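Long-range contacts in H127A/Y244A mutant of alginate lyase AlyC3 in complex with dimannuronate (Psychromonas sp., PDB 7C8F), which cleaves the polysaccharide alginate as a family 7 polysaccharide lyase, and is seen here as a double mutant holding dimannuronate: residues 23-31 with 42-53; 155-165 with 187-198. All coordinates share one frame; numbering follows the deposited sequence.

Interaction 1 of 2, residues 23-31 with 42-53; sequences VLTESELQI and EYFALDGNFTGI. With MLI (malonate ion), chain F.
Phe50 packs its ring against Leu24 and Leu29. One face takes Leu24 CD2, which stands over the ring centre, 3.8 Å from the centroid. Ala45 CB, from the ring's own segment, lies on the opposite face, nearer the rim. Leu24 also gives its backbone: its O is 3.2 Å from Phe50 CE1. Leu29 comes in at another corner, with CB 3.8 Å from Phe50 CE2. Its CG is anti to the backbone N (chi1 -179°), and beyond it CD2 reaches Ile53 CG2 at 4.0 Å. The ring thus lies between Leu24 and Ala45, with Ser27 O at its edge.

Strands 27-31 and 42-44 form an antiparallel beta hairpin at the edge of the larger sheet of the lyase jelly roll. Leu29 and Phe44 are a hydrogen-bonded pair, as are Ile31 and Glu42. On its other side strand 27-31 pairs with strand 77-82. A type I turn from Ala45 to Gly48 brings Gly48 against Thr25, where Thr25 CA meets Gly48 O at 3.2 Å. A CB on Gly48 would collide with Thr25 O.

Glu28 lies on the side of the hairpin that carries Gln30 and Tyr43. Its CB rests on the carbonyl oxygens of Phe44 and Ala45. The carboxylate then stands steeply to the Tyr43 ring, with OE2 near the ring plane and 3.5 Å from CD2. OE1 touches Leu46 CD2 and is hydrogen-bonded to His83. Gln30 NE2 donates to Glu28 OE2 at 3.0 Å, in a nearly straight bond (171°). The same nitrogen gives a hydrogen bond to O8 of a malonate ion, probably from the crystallisation liquor. Tyr43 OH donates to malonate O6 at 2.8 Å, while Arg81 and Lys128 hold the ion from outside the hairpin.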
loop_
_atom_site.group_PDB
_atom_site.type_symbol
_atom_site.label_atom_id
_atom_site.label_comp_id
_atom_site.label_asym_id
_atom_site.label_seq_id
_atom_site.Cartn_x
_atom_site.Cartn_y
_atom_site.Cartn_z
ATOM N N VAL B 23 -16.091 17.992 18.266
ATOM C CA VAL B 23 -14.928 17.126 18.080
ATOM C C VAL B 23 -14.962 15.967 19.066
ATOM O O VAL B 23 -14.576 14.845 18.735
ATOM C CB VAL B 23 -13.597 17.911 18.129
ATOM C CG1 VAL B 23 -13.312 18.437 19.530
ATOM C CG2 VAL B 23 -12.446 17.020 17.628
ATOM N N LEU B 24 -15.429 16.213 20.291
ATOM C CA LEU B 24 -15.494 15.121 21.254
ATOM C C LEU B 24 -16.459 14.023 20.795
ATOM O O LEU B 24 -16.140 12.837 20.908
ATOM C CB LEU B 24 -15.868 15.652 22.641
ATOM C CG LEU B 24 -14.822 16.629 23.205
ATOM C CD1 LEU B 24 -15.313 17.123 24.577
ATOM C CD2 LEU B 24 -13.478 15.962 23.335
ATOM N N THR B 25 -17.605 14.363 20.245
ATOM C CA THR B 25 -18.540 13.326 19.797
ATOM C C THR B 25 -18.010 12.504 18.648
ATOM O O THR B 25 -18.441 11.444 18.406
ATOM C CB THR B 25 -19.910 13.887 19.367
ATOM O OG1 THR B 25 -19.777 14.802 18.292
ATOM C CG2 THR B 25 -20.595 14.557 20.521
ATOM N N GLU B 26 -17.033 13.050 17.971
ATOM C CA GLU B 26 -16.410 12.397 16.833
ATOM C C GLU B 26 -15.156 11.609 17.186
ATOM O O GLU B 26 -14.519 11.074 16.341
ATOM C CB GLU B 26 -16.027 13.463 15.803
ATOM C CG GLU B 26 -17.197 14.146 15.090
ATOM C CD GLU B 26 -17.864 13.249 14.090
ATOM O OE1 GLU B 26 -17.161 12.666 13.290
ATOM O OE2 GLU B 26 -19.077 13.118 14.106
ATOM N N SER B 27 -14.854 11.560 18.463
ATOM C CA SER B 27 -13.633 10.958 18.937
ATOM C C SER B 27 -13.717 10.076 20.157
ATOM O O SER B 27 -14.749 9.893 20.721
ATOM C CB SER B 27 -12.648 12.082 19.330
ATOM O OG SER B 27 -12.518 13.077 18.364
ATOM N N GLU B 28 -12.566 9.545 20.528
ATOM C CA GLU B 28 -12.369 8.814 21.762
ATOM C C GLU B 28 -11.137 9.394 22.442
ATOM O O GLU B 28 -10.424 10.084 21.821
ATOM C CB GLU B 28 -12.245 7.302 21.582
ATOM C CG GLU B 28 -11.062 6.836 20.774
ATOM C CD GLU B 28 -11.114 5.350 20.526
ATOM O OE1 GLU B 28 -12.163 4.864 20.137
ATOM O OE2 GLU B 28 -10.098 4.718 20.740
ATOM N N LEU B 29 -10.935 9.097 23.714
ATOM C CA LEU B 29 -9.772 9.547 24.468
ATOM C C LEU B 29 -8.822 8.371 24.633
ATOM O O LEU B 29 -9.232 7.294 25.079
ATOM C CB LEU B 29 -10.181 10.074 25.847
ATOM C CG LEU B 29 -9.026 10.595 26.706
ATOM C CD1 LEU B 29 -8.403 11.863 26.103
ATOM C CD2 LEU B 29 -9.499 10.859 28.134
ATOM N N GLN B 30 -7.571 8.562 24.227
ATOM C CA GLN B 30 -6.525 7.553 24.354
ATOM C C GLN B 30 -5.478 8.155 25.274
ATOM O O GLN B 30 -4.781 9.103 24.898
ATOM C CB GLN B 30 -5.941 7.197 22.980
ATOM C CG GLN B 30 -7.014 6.705 22.001
ATOM C CD GLN B 30 -6.472 6.186 20.677
ATOM O OE1 GLN B 30 -5.319 6.435 20.306
ATOM N NE2 GLN B 30 -7.320 5.454 19.953
ATOM N N ILE B 31 -5.440 7.670 26.498
ATOM C CA ILE B 31 -4.604 8.250 27.517
ATOM C C ILE B 31 -3.852 7.240 28.358
ATOM O O ILE B 31 -4.378 6.267 28.749
ATOM C CB ILE B 31 -5.483 9.155 28.406
ATOM C CG1 ILE B 31 -4.693 9.896 29.467
ATOM C CG2 ILE B 31 -6.627 8.384 29.013
ATOM C CD1 ILE B 31 -5.500 10.937 30.153
ATOM N N GLU B 42 -4.959 3.610 27.855
ATOM C CA GLU B 42 -6.334 3.315 28.176
ATOM C C GLU B 42 -7.226 4.116 27.259
ATOM O O GLU B 42 -6.869 5.151 26.811
ATOM C CB GLU B 42 -6.623 3.676 29.591
ATOM C CG GLU B 42 -5.820 2.865 30.560
ATOM C CD GLU B 42 -6.366 2.933 31.949
ATOM O OE1 GLU B 42 -7.567 2.814 32.142
ATOM O OE2 GLU B 42 -5.573 3.054 32.854
ATOM N N TYR B 43 -8.394 3.576 27.005
ATOM C CA TYR B 43 -9.357 4.143 26.109
ATOM C C TYR B 43 -10.634 4.504 26.806
ATOM O O TYR B 43 -11.119 3.750 27.583
ATOM C CB TYR B 43 -9.629 3.124 24.998
ATOM C CG TYR B 43 -8.402 2.658 24.274
ATOM C CD1 TYR B 43 -7.590 1.665 24.778
ATOM C CD2 TYR B 43 -8.059 3.210 23.082
ATOM C CE1 TYR B 43 -6.487 1.261 24.089
ATOM C CE2 TYR B 43 -6.967 2.811 22.394
ATOM C CZ TYR B 43 -6.177 1.836 22.906
ATOM O OH TYR B 43 -5.092 1.497 22.201
ATOM N N PHE B 44 -11.178 5.664 26.498
ATOM C CA PHE B 44 -12.434 6.142 27.062
ATOM C C PHE B 44 -13.245 6.805 25.963
ATOM O O PHE B 44 -12.710 7.196 24.921
ATOM C CB PHE B 44 -12.202 7.108 28.223
ATOM C CG PHE B 44 -11.360 6.523 29.322
ATOM C CD1 PHE B 44 -11.919 5.665 30.259
ATOM C CD2 PHE B 44 -10.009 6.806 29.404
ATOM C CE1 PHE B 44 -11.143 5.114 31.265
ATOM C CE2 PHE B 44 -9.226 6.262 30.409
ATOM C CZ PHE B 44 -9.797 5.412 31.340
ATOM N N ALA B 45 -14.549 6.930 26.201
ATOM C CA ALA B 45 -15.446 7.522 25.220
ATOM C C ALA B 45 -15.336 6.829 23.863
ATOM O O ALA B 45 -15.312 7.469 22.808
ATOM C CB ALA B 45 -15.234 9.032 25.107
ATOM N N LEU B 46 -15.282 5.492 23.893
ATOM C CA LEU B 46 -15.192 4.722 22.658
ATOM C C LEU B 46 -16.338 5.044 21.711
ATOM O O LEU B 46 -16.197 4.908 20.491
ATOM C CB LEU B 46 -15.169 3.223 22.968
ATOM C CG LEU B 46 -13.981 2.727 23.789
ATOM C CD1 LEU B 46 -14.208 1.282 24.207
ATOM C CD2 LEU B 46 -12.701 2.855 22.984
ATOM N N ASP B 47 -17.483 5.451 22.259
ATOM C CA ASP B 47 -18.659 5.826 21.491
ATOM C C ASP B 47 -18.785 7.327 21.264
ATOM O O ASP B 47 -19.820 7.783 20.767
ATOM C CB ASP B 47 -19.926 5.292 22.180
ATOM C CG ASP B 47 -20.142 5.870 23.587
ATOM O OD1 ASP B 47 -19.259 6.575 24.131
ATOM O OD2 ASP B 47 -21.214 5.597 24.170
ATOM N N GLY B 48 -17.768 8.114 21.610
ATOM C CA GLY B 48 -17.886 9.543 21.434
ATOM C C GLY B 48 -18.628 10.262 22.537
ATOM O O GLY B 48 -18.858 11.471 22.418
ATOM N N ASN B 49 -19.016 9.568 23.603
ATOM C CA ASN B 49 -19.713 10.220 24.705
ATOM C C ASN B 49 -18.702 10.534 25.792
ATOM O O ASN B 49 -18.275 9.649 26.541
ATOM C CB ASN B 49 -20.867 9.385 25.239
ATOM C CG ASN B 49 -21.772 10.204 26.112
ATOM O OD1 ASN B 49 -21.375 11.269 26.594
ATOM N ND2 ASN B 49 -22.995 9.737 26.316
ATOM N N PHE B 50 -18.335 11.810 25.873
ATOM C CA PHE B 50 -17.402 12.312 26.865
ATOM C C PHE B 50 -18.079 12.782 28.148
ATOM O O PHE B 50 -17.392 13.318 29.021
ATOM C CB PHE B 50 -16.555 13.443 26.264
ATOM C CG PHE B 50 -15.349 12.958 25.485
ATOM C CD1 PHE B 50 -15.489 12.407 24.209
ATOM C CD2 PHE B 50 -14.082 13.062 26.030
ATOM C CE1 PHE B 50 -14.380 11.967 23.489
ATOM C CE2 PHE B 50 -12.971 12.633 25.333
ATOM C CZ PHE B 50 -13.115 12.084 24.055
ATOM N N THR B 51 -19.391 12.569 28.296
ATOM C CA THR B 51 -20.070 12.992 29.518
ATOM C C THR B 51 -19.383 12.370 30.725
ATOM O O THR B 51 -19.182 11.153 30.780
ATOM C CB THR B 51 -21.534 12.551 29.462
ATOM O OG1 THR B 51 -22.209 13.254 28.406
ATOM C CG2 THR B 51 -22.232 12.846 30.814
ATOM N N GLY B 52 -18.989 13.215 31.682
ATOM C CA GLY B 52 -18.322 12.757 32.885
ATOM C C GLY B 52 -16.827 12.523 32.779
ATOM O O GLY B 52 -16.193 12.219 33.799
ATOM N N ILE B 53 -16.233 12.647 31.595
ATOM C CA ILE B 53 -14.821 12.338 31.395
ATOM C C ILE B 53 -14.005 13.584 31.721
ATOM O O ILE B 53 -14.017 14.552 30.957
ATOM C CB ILE B 53 -14.552 11.863 29.963
ATOM C CG1 ILE B 53 -15.387 10.617 29.652
ATOM C CG2 ILE B 53 -13.062 11.600 29.755
ATOM C CD1 ILE B 53 -15.067 9.429 30.522
HETATM C C1 MLI F . -4.987 2.747 17.422
HETATM C C2 MLI F . -5.324 2.324 18.823
HETATM C C3 MLI F . -6.119 3.498 16.790
HETATM O O6 MLI F . -4.590 2.683 19.723
HETATM O O7 MLI F . -6.296 1.643 19.062
HETATM O O8 MLI F . -6.539 4.488 17.340
HETATM O O9 MLI F . -6.527 3.049 15.778
HETATM O O HOH W 1 -20.878 10.107 18.957
#

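Interaction 2 of 2, residues 155-165 with 187-198; sequences KGHFWAMVKNN and VAYKKYDLGKAP. With BEM (beta-D-mannopyranuronic acid), chain D.
His157 lies with one face against the backbone of Lys196, whose N sits 3.5 Å above the His157 ring plane. At the ring edge ND1 donates to Asp193 OD1 at 2.8 Å. The bond is almost straight (176°), lies in the imidazole plane and meets the carboxylate on its syn side. Phe158 has Ala197 CB over one face, 3.7 Å from the ring centroid, and Phe205 meets the ring edge-to-face. The indole of Trp159 has Asp193 CG over one face, offset toward the rim. Carboxylate and indole are only 22° apart in plane.

Asp193 is thus shared by two rings. Its CG is anti to the backbone N (chi1 -173°), which swings the carboxylate across to His157. OD1 also accepts from Gly195 N at 3.0 Å, from above the carboxylate plane, and so closes an Asx turn. A leucine in place of His157 has no ring nitrogen for Asp193 OD1, and the carboxylate is likely to be freer to turn away from Trp159.

Beside these rings Gly156 O is gripped twice, by Ala197 N and by Lys196 NZ. The bent Lys196 chain also lets NZ bond to Ala197 O. Further on, Met161 SD rests against Lys191 CG at 3.6 Å, and Val162 CG2 meets the edge of the Tyr192 ring.

Backbone bonds join strands 157-163 and 189-196 as an antiparallel pair. At the far end Tyr189 OH donates to carboxylate oxygen O6A of a bound mannuronate at 2.6 Å. A water links this hydroxyl to Lys163 NZ, which also binds Val167 O. His140, Lys170 and Gln117 bond to the same sugar. The pair thus forms part of the sheet that carries the sugar-binding cleft, as in other PL7 jelly-roll lyases.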
loop_
_atom_site.group_PDB
_atom_site.type_symbol
_atom_site.label_atom_id
_atom_site.label_comp_id
_atom_site.label_asym_id
_atom_site.label_seq_id
_atom_site.Cartn_x
_atom_site.Cartn_y
_atom_site.Cartn_z
ATOM N N LYS B 155 15.979 26.880 18.133
ATOM C CA LYS B 155 15.440 26.501 19.437
ATOM C C LYS B 155 13.988 26.938 19.600
ATOM O O LYS B 155 13.623 28.070 19.263
ATOM C CB LYS B 155 16.298 27.082 20.566
ATOM C CG LYS B 155 17.720 26.524 20.580
ATOM C CD LYS B 155 18.499 26.978 21.809
ATOM C CE LYS B 155 19.973 26.607 21.703
ATOM N NZ LYS B 155 20.337 25.409 22.509
ATOM N N GLY B 156 13.154 26.026 20.102
ATOM C CA GLY B 156 11.805 26.398 20.473
ATOM C C GLY B 156 10.895 26.737 19.313
ATOM O O GLY B 156 10.022 27.598 19.449
ATOM N N HIS B 157 11.078 26.083 18.167
ATOM C CA HIS B 157 10.157 26.256 17.054
ATOM C C HIS B 157 9.135 25.126 17.018
ATOM O O HIS B 157 9.355 24.028 17.537
ATOM C CB HIS B 157 10.902 26.276 15.714
ATOM C CG HIS B 157 11.601 27.568 15.428
ATOM N ND1 HIS B 157 11.625 28.135 14.174
ATOM C CD2 HIS B 157 12.292 28.405 16.240
ATOM C CE1 HIS B 157 12.331 29.259 14.217
ATOM N NE2 HIS B 157 12.731 29.453 15.462
ATOM N N PHE B 158 8.012 25.429 16.385
ATOM C CA PHE B 158 7.076 24.411 15.925
ATOM C C PHE B 158 7.568 23.857 14.596
ATOM O O PHE B 158 8.089 24.600 13.757
ATOM C CB PHE B 158 5.722 25.057 15.668
ATOM C CG PHE B 158 5.018 25.544 16.899
ATOM C CD1 PHE B 158 4.835 24.714 17.998
ATOM C CD2 PHE B 158 4.523 26.836 16.945
ATOM C CE1 PHE B 158 4.151 25.162 19.114
ATOM C CE2 PHE B 158 3.837 27.295 18.061
ATOM C CZ PHE B 158 3.664 26.458 19.151
ATOM N N TRP B 159 7.372 22.552 14.389
ATOM C CA TRP B 159 7.781 21.894 13.153
ATOM C C TRP B 159 6.694 20.927 12.718
ATOM O O TRP B 159 6.007 20.333 13.555
ATOM C CB TRP B 159 9.065 21.062 13.321
ATOM C CG TRP B 159 10.249 21.856 13.773
ATOM C CD1 TRP B 159 10.571 22.161 15.063
ATOM C CD2 TRP B 159 11.259 22.450 12.948
ATOM N NE1 TRP B 159 11.729 22.904 15.091
ATOM C CE2 TRP B 159 12.161 23.103 13.810
ATOM C CE3 TRP B 159 11.479 22.501 11.570
ATOM C CZ2 TRP B 159 13.270 23.800 13.342
ATOM C CZ3 TRP B 159 12.600 23.203 11.102
ATOM C CH2 TRP B 159 13.470 23.836 11.990
ATOM N N ALA B 160 6.573 20.750 11.405
ATOM C CA ALA B 160 5.808 19.643 10.833
ATOM C C ALA B 160 6.789 18.583 10.351
ATOM O O ALA B 160 7.609 18.846 9.465
ATOM C CB ALA B 160 4.943 20.122 9.670
ATOM N N MET B 161 6.729 17.404 10.956
ATOM C CA MET B 161 7.555 16.270 10.571
ATOM C C MET B 161 6.684 15.393 9.688
ATOM O O MET B 161 5.720 14.789 10.169
ATOM C CB MET B 161 7.995 15.510 11.820
ATOM C CG MET B 161 8.659 16.387 12.891
ATOM S SD MET B 161 10.143 17.204 12.267
ATOM C CE MET B 161 10.877 17.833 13.787
ATOM N N VAL B 162 6.998 15.328 8.404
ATOM C CA VAL B 162 6.144 14.669 7.419
ATOM C C VAL B 162 6.849 13.428 6.901
ATOM O O VAL B 162 7.937 13.519 6.319
ATOM C CB VAL B 162 5.770 15.627 6.277
ATOM C CG1 VAL B 162 4.907 14.919 5.239
ATOM C CG2 VAL B 162 5.043 16.847 6.836
ATOM N N LYS B 163 6.225 12.268 7.098
ATOM C CA LYS B 163 6.731 11.041 6.505
ATOM C C LYS B 163 6.496 11.121 5.002
ATOM O O LYS B 163 5.365 11.377 4.557
ATOM C CB LYS B 163 5.962 9.877 7.137
ATOM C CG LYS B 163 6.121 8.505 6.493
ATOM C CD LYS B 163 7.535 7.921 6.626
ATOM C CE LYS B 163 7.453 6.409 6.297
ATOM N NZ LYS B 163 8.769 5.735 6.156
ATOM N N ASN B 164 7.566 10.939 4.210
ATOM C CA ASN B 164 7.568 11.269 2.789
ATOM C C ASN B 164 7.585 10.045 1.872
ATOM O O ASN B 164 7.925 10.167 0.694
ATOM C CB ASN B 164 8.757 12.183 2.464
ATOM C CG ASN B 164 8.507 13.062 1.257
ATOM O OD1 ASN B 164 7.369 13.379 0.924
ATOM N ND2 ASN B 164 9.581 13.455 0.586
ATOM N N ASN B 165 7.272 8.871 2.402
ATOM C CA ASN B 165 6.989 7.680 1.606
ATOM C C ASN B 165 6.094 6.791 2.461
ATOM O O ASN B 165 5.726 7.164 3.577
ATOM C CB ASN B 165 8.289 7.002 1.124
ATOM C CG ASN B 165 9.194 6.567 2.274
ATOM O OD1 ASN B 165 8.729 6.112 3.318
ATOM N ND2 ASN B 165 10.513 6.695 2.067
ATOM N N VAL B 187 15.584 11.313 3.991
ATOM C CA VAL B 187 14.815 10.884 2.835
ATOM C C VAL B 187 13.402 10.478 3.234
ATOM O O VAL B 187 12.426 10.860 2.580
ATOM C CB VAL B 187 15.534 9.721 2.113
ATOM C CG1 VAL B 187 14.670 9.150 0.991
ATOM C CG2 VAL B 187 16.909 10.168 1.590
ATOM N N ALA B 188 13.277 9.712 4.313
ATOM C CA ALA B 188 11.968 9.248 4.742
ATOM C C ALA B 188 11.115 10.374 5.307
ATOM O O ALA B 188 9.896 10.211 5.387
ATOM C CB ALA B 188 12.129 8.144 5.788
ATOM N N TYR B 189 11.719 11.501 5.706
ATOM C CA TYR B 189 10.995 12.613 6.313
ATOM C C TYR B 189 11.336 13.916 5.617
ATOM O O TYR B 189 12.469 14.122 5.168
ATOM C CB TYR B 189 11.276 12.753 7.811
ATOM C CG TYR B 189 10.821 11.528 8.558
ATOM C CD1 TYR B 189 9.511 11.418 9.027
ATOM C CD2 TYR B 189 11.673 10.446 8.726
ATOM C CE1 TYR B 189 9.081 10.264 9.676
ATOM C CE2 TYR B 189 11.248 9.293 9.371
ATOM C CZ TYR B 189 9.960 9.207 9.844
ATOM O OH TYR B 189 9.554 8.052 10.475
ATOM N N LYS B 190 10.329 14.768 5.498
ATOM C CA LYS B 190 10.485 16.165 5.123
ATOM C C LYS B 190 10.039 17.004 6.305
ATOM O O LYS B 190 8.987 16.741 6.899
ATOM C CB LYS B 190 9.631 16.474 3.892
ATOM C CG LYS B 190 9.876 17.847 3.297
ATOM C CD LYS B 190 9.295 17.957 1.897
ATOM C CE LYS B 190 9.383 19.386 1.377
ATOM N NZ LYS B 190 10.728 19.962 1.576
ATOM N N LYS B 191 10.842 17.991 6.677
ATOM C CA LYS B 191 10.567 18.804 7.852
ATOM C C LYS B 191 10.280 20.236 7.432
ATOM O O LYS B 191 10.995 20.801 6.594
ATOM C CB LYS B 191 11.748 18.749 8.830
ATOM C CG LYS B 191 12.084 17.312 9.244
ATOM C CD LYS B 191 13.214 17.225 10.263
ATOM C CE LYS B 191 14.564 17.451 9.621
ATOM N NZ LYS B 191 15.666 17.081 10.551
ATOM N N TYR B 192 9.237 20.823 8.017
ATOM C CA TYR B 192 8.845 22.200 7.734
ATOM C C TYR B 192 8.885 23.022 9.014
ATOM O O TYR B 192 8.320 22.621 10.039
ATOM C CB TYR B 192 7.424 22.269 7.167
ATOM C CG TYR B 192 7.225 21.526 5.856
ATOM C CD1 TYR B 192 6.882 20.190 5.839
ATOM C CD2 TYR B 192 7.385 22.178 4.627
ATOM C CE1 TYR B 192 6.691 19.509 4.636
ATOM C CE2 TYR B 192 7.199 21.515 3.429
ATOM C CZ TYR B 192 6.852 20.176 3.437
ATOM O OH TYR B 192 6.667 19.507 2.239
ATOM N N ASP B 193 9.545 24.187 8.950
ATOM C CA ASP B 193 9.615 25.116 10.064
ATOM C C ASP B 193 8.314 25.893 10.116
ATOM O O ASP B 193 7.976 26.622 9.176
ATOM C CB ASP B 193 10.784 26.068 9.809
ATOM C CG ASP B 193 11.090 26.987 10.980
ATOM O OD1 ASP B 193 10.374 27.007 12.000
ATOM O OD2 ASP B 193 12.104 27.725 10.843
ATOM N N LEU B 194 7.562 25.719 11.197
ATOM C CA LEU B 194 6.302 26.419 11.350
ATOM C C LEU B 194 6.440 27.668 12.202
ATOM O O LEU B 194 5.428 28.284 12.539
ATOM C CB LEU B 194 5.242 25.474 11.929
ATOM C CG LEU B 194 5.018 24.187 11.127
ATOM C CD1 LEU B 194 3.909 23.345 11.771
ATOM C CD2 LEU B 194 4.699 24.478 9.664
ATOM N N GLY B 195 7.665 28.054 12.539
ATOM C CA GLY B 195 7.925 29.308 13.216
ATOM C C GLY B 195 8.281 29.129 14.689
ATOM O O GLY B 195 7.966 28.120 15.330
ATOM N N LYS B 196 8.922 30.157 15.238
ATOM C CA LYS B 196 9.200 30.206 16.667
ATOM C C LYS B 196 7.892 30.184 17.447
ATOM O O LYS B 196 6.955 30.919 17.121
ATOM C CB LYS B 196 9.966 31.499 16.981
ATOM C CG LYS B 196 10.214 31.743 18.462
ATOM C CD LYS B 196 11.289 30.823 19.022
ATOM C CE LYS B 196 11.207 30.735 20.544
ATOM N NZ LYS B 196 9.987 29.989 21.012
ATOM N N ALA B 197 7.809 29.365 18.475
ATOM C CA ALA B 197 6.611 29.305 19.290
ATOM C C ALA B 197 6.606 30.539 20.176
ATOM O O ALA B 197 7.598 30.863 20.754
ATOM C CB ALA B 197 6.626 28.065 20.122
ATOM N N PRO B 198 5.482 31.214 20.285
ATOM C CA PRO B 198 5.456 32.445 21.083
ATOM C C PRO B 198 5.216 32.174 22.526
ATOM O O PRO B 198 4.817 31.145 22.888
ATOM C CB PRO B 198 4.274 33.180 20.503
ATOM C CG PRO B 198 3.362 32.070 20.096
ATOM C CD PRO B 198 4.254 31.037 19.530
HETATM C C1 BEM D . 6.647 7.391 16.655
HETATM C C2 BEM D . 7.712 8.136 17.455
HETATM O O2 BEM D . 8.854 7.312 17.627
HETATM C C3 BEM D . 8.159 9.347 16.671
HETATM O O3 BEM D . 9.264 9.937 17.268
HETATM C C4 BEM D . 8.743 8.836 15.402
HETATM O O4 BEM D . 9.450 9.828 14.717
HETATM C C5 BEM D . 7.627 8.239 14.623
HETATM O O5 BEM D . 7.174 7.147 15.381
HETATM C C6 BEM D . 8.124 7.784 13.311
HETATM O O6B BEM D . 8.452 6.630 13.169
HETATM O O6A BEM D . 7.960 8.559 12.414
HETATM O O HOH W 2 10.390 6.174 8.424
HETATM O O HOH W 3 11.185 10.199 0.121
HETATM O O HOH W 4 12.445 13.926 2.115
#

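Overall arrangement
From the N terminus, helix 18-25 runs into strand 27-31, and interaction 1 closes a short hairpin loop of ten residues before strand 42-44. The chain then passes through strands of both sheets. Interaction 2 follows, where segments 155-165 and 187-198 enclose 21 residues, which include the Cys169-Cys183 disulfide. The two contacts are in series and neither nest nor cross. They stand on opposite sides of the chain's centre. The centres of interaction 1 and interaction 2 are about 29 Å apart, and their nearest atoms about 17 Å apart. Both belong to the same antiparallel sheet. Strands 77-82, 235-240 with 242-245, 119-129 and 143-148 connect them, so each contact lies at one end of it.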